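Long-range contact in GDP-L-fucose synthase (Campylobacter jejuni, PDB 7ANC), which binds NADP and probably reduces the C4 keto group of a GDP-linked mannoheptose intermediate: residues Gly156-Thr161 with Asn257-Asp262. Residues are numbered along the deposited sequence; the frame is centred on the assembly and turned at random.
Sequences GTNFIT and NIDFKD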
loop_
_atom_site.group_PDB
_atom_site.type_symbol
_atom_site.label_atom_id
_atom_site.label_comp_id
_atom_site.label_asym_id
_atom_site.label_seq_id
_atom_site.Cartn_x
_atom_site.Cartn_y
_atom_site.Cartn_z
ATOM N N GLY A 156 -8.709 17.394 9.105
ATOM C CA GLY A 156 -9.485 17.225 10.320
ATOM C C GLY A 156 -10.680 16.298 10.213
ATOM O O GLY A 156 -11.702 16.469 10.925
ATOM N N THR A 157 -10.570 15.275 9.344
ATOM C CA THR A 157 -11.570 14.213 9.303
ATOM C C THR A 157 -11.461 13.345 10.574
ATOM O O THR A 157 -10.542 13.528 11.384
ATOM C CB THR A 157 -11.418 13.343 8.031
ATOM O OG1 THR A 157 -10.058 12.899 7.948
ATOM C CG2 THR A 157 -11.719 14.135 6.806
ATOM N N ASN A 158 -12.377 12.366 10.708
ATOM C CA ASN A 158 -12.405 11.472 11.875
ATOM C C ASN A 158 -12.557 10.027 11.331
ATOM O O ASN A 158 -13.643 9.424 11.414
ATOM C CB ASN A 158 -13.552 11.901 12.801
ATOM C CG ASN A 158 -13.349 11.486 14.252
ATOM O OD1 ASN A 158 -12.301 10.935 14.641
ATOM N ND2 ASN A 158 -14.363 11.816 15.118
ATOM N N PHE A 159 -11.460 9.526 10.733
ATOM C CA PHE A 159 -11.409 8.222 10.053
ATOM C C PHE A 159 -10.470 7.299 10.827
ATOM O O PHE A 159 -9.255 7.536 10.823
ATOM C CB PHE A 159 -10.883 8.421 8.601
ATOM C CG PHE A 159 -11.730 9.293 7.676
ATOM C CD1 PHE A 159 -13.045 9.651 7.955
ATOM C CD2 PHE A 159 -11.217 9.675 6.444
ATOM C CE1 PHE A 159 -13.785 10.426 7.063
ATOM C CE2 PHE A 159 -11.957 10.436 5.548
ATOM C CZ PHE A 159 -13.250 10.795 5.829
ATOM N N ILE A 160 -11.003 6.260 11.489
ATOM C CA ILE A 160 -10.244 5.451 12.455
ATOM C C ILE A 160 -10.013 4.037 11.939
ATOM O O ILE A 160 -10.974 3.418 11.487
ATOM C CB ILE A 160 -11.003 5.343 13.808
ATOM C CG1 ILE A 160 -11.526 6.727 14.274
ATOM C CG2 ILE A 160 -10.121 4.643 14.845
ATOM C CD1 ILE A 160 -10.419 7.746 14.482
ATOM N N THR A 161 -8.761 3.553 12.001
ATOM C CA THR A 161 -8.384 2.214 11.597
ATOM C C THR A 161 -8.256 1.259 12.824
ATOM O O THR A 161 -7.490 1.554 13.789
ATOM C CB THR A 161 -7.023 2.265 10.839
ATOM O OG1 THR A 161 -7.156 3.032 9.639
ATOM C CG2 THR A 161 -6.566 0.885 10.438
ATOM N N ASN A 257 -17.433 6.566 20.746
ATOM C CA ASN A 257 -16.605 6.988 21.880
ATOM C C ASN A 257 -15.153 7.374 21.616
ATOM O O ASN A 257 -14.525 8.009 22.486
ATOM C CB ASN A 257 -16.605 5.885 22.946
ATOM C CG ASN A 257 -18.005 5.602 23.484
ATOM O OD1 ASN A 257 -18.627 6.461 24.126
ATOM N ND2 ASN A 257 -18.529 4.416 23.187
ATOM N N ILE A 258 -14.573 6.973 20.469
ATOM C CA ILE A 258 -13.131 7.160 20.248
ATOM C C ILE A 258 -12.933 8.094 19.038
ATOM O O ILE A 258 -13.374 7.761 17.908
ATOM C CB ILE A 258 -12.378 5.835 19.982
ATOM C CG1 ILE A 258 -12.555 4.828 21.138
ATOM C CG2 ILE A 258 -10.882 6.108 19.776
ATOM C CD1 ILE A 258 -11.891 3.450 20.970
ATOM N N ASP A 259 -12.349 9.278 19.284
ATOM C CA ASP A 259 -12.077 10.264 18.219
ATOM C C ASP A 259 -10.579 10.388 17.933
ATOM O O ASP A 259 -9.756 10.104 18.792
ATOM C CB ASP A 259 -12.659 11.640 18.596
ATOM C CG ASP A 259 -14.184 11.600 18.763
ATOM O OD1 ASP A 259 -14.848 11.117 17.812
ATOM O OD2 ASP A 259 -14.709 11.975 19.871
ATOM N N PHE A 260 -10.233 10.884 16.738
ATOM C CA PHE A 260 -8.857 11.111 16.364
ATOM C C PHE A 260 -8.110 11.977 17.410
ATOM O O PHE A 260 -6.962 11.661 17.769
ATOM C CB PHE A 260 -8.749 11.752 14.963
ATOM C CG PHE A 260 -7.339 12.070 14.526
ATOM C CD1 PHE A 260 -6.412 11.051 14.281
ATOM C CD2 PHE A 260 -6.923 13.408 14.354
ATOM C CE1 PHE A 260 -5.112 11.348 13.848
ATOM C CE2 PHE A 260 -5.623 13.701 13.946
ATOM C CZ PHE A 260 -4.724 12.676 13.705
ATOM N N LYS A 261 -8.748 13.047 17.892
ATOM C CA LYS A 261 -8.121 13.903 18.918
ATOM C C LYS A 261 -7.673 13.134 20.196
ATOM O O LYS A 261 -6.725 13.544 20.850
ATOM C CB LYS A 261 -9.035 15.104 19.262
ATOM C CG LYS A 261 -10.299 14.773 20.023
ATOM C CD LYS A 261 -11.142 16.033 20.208
ATOM C CE LYS A 261 -12.303 15.832 21.167
ATOM N NZ LYS A 261 -13.252 17.007 21.135
ATOM N N ASP A 262 -8.325 12.003 20.506
ATOM C CA ASP A 262 -7.994 11.149 21.661
ATOM C C ASP A 262 -6.728 10.309 21.456
ATOM O O ASP A 262 -6.204 9.762 22.400
ATOM C CB ASP A 262 -9.144 10.155 21.969
ATOM C CG ASP A 262 -10.459 10.832 22.295
ATOM O OD1 ASP A 262 -10.430 11.915 22.886
ATOM O OD2 ASP A 262 -11.547 10.286 21.952
#
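Asp259 OD1 is gripped by two groups: Asn158 ND2 donates to it at 2.8 Å, and the ammonium of Lys102, at the start of the neighbouring strand 102-108, adds a salt bridge. The amide N-H reaches the anti side of this oxygen, 34° out of the carboxylate plane, while the acceptor lies almost in the plane of the amide itself. With CG swung away from its own backbone N (chi1 -156°), Asn158 extends its amide across to 257-262, and the carboxamide works at both ends. Asn158 OD1 accepts the backbone N-H of Phe260 at 2.9 Å in a fairly straight bond (162°), and together the two bonds fix the rotation of the amide. Beside these polar bonds, Ile160 directs its CD1 at the same piece of backbone, 3.9 Å from Phe260 N, and just reaches Phe260 CB; the phenyl ring leads off to Asn152 and Ile153 of helix 135-155. The loop is braced from within, for Asp262 OD2 accepts the N-H of Asp259 at 3.0 Å and Asp262 N bonds back to Asp259 O. A bidentate side-chain amide, one end on a carboxylate and the other on a backbone N-H, thus ties the loop after helix 244-257 to the residue leading into strand 159-164, in the parallel sheet of the NADP-binding Rossmann fold.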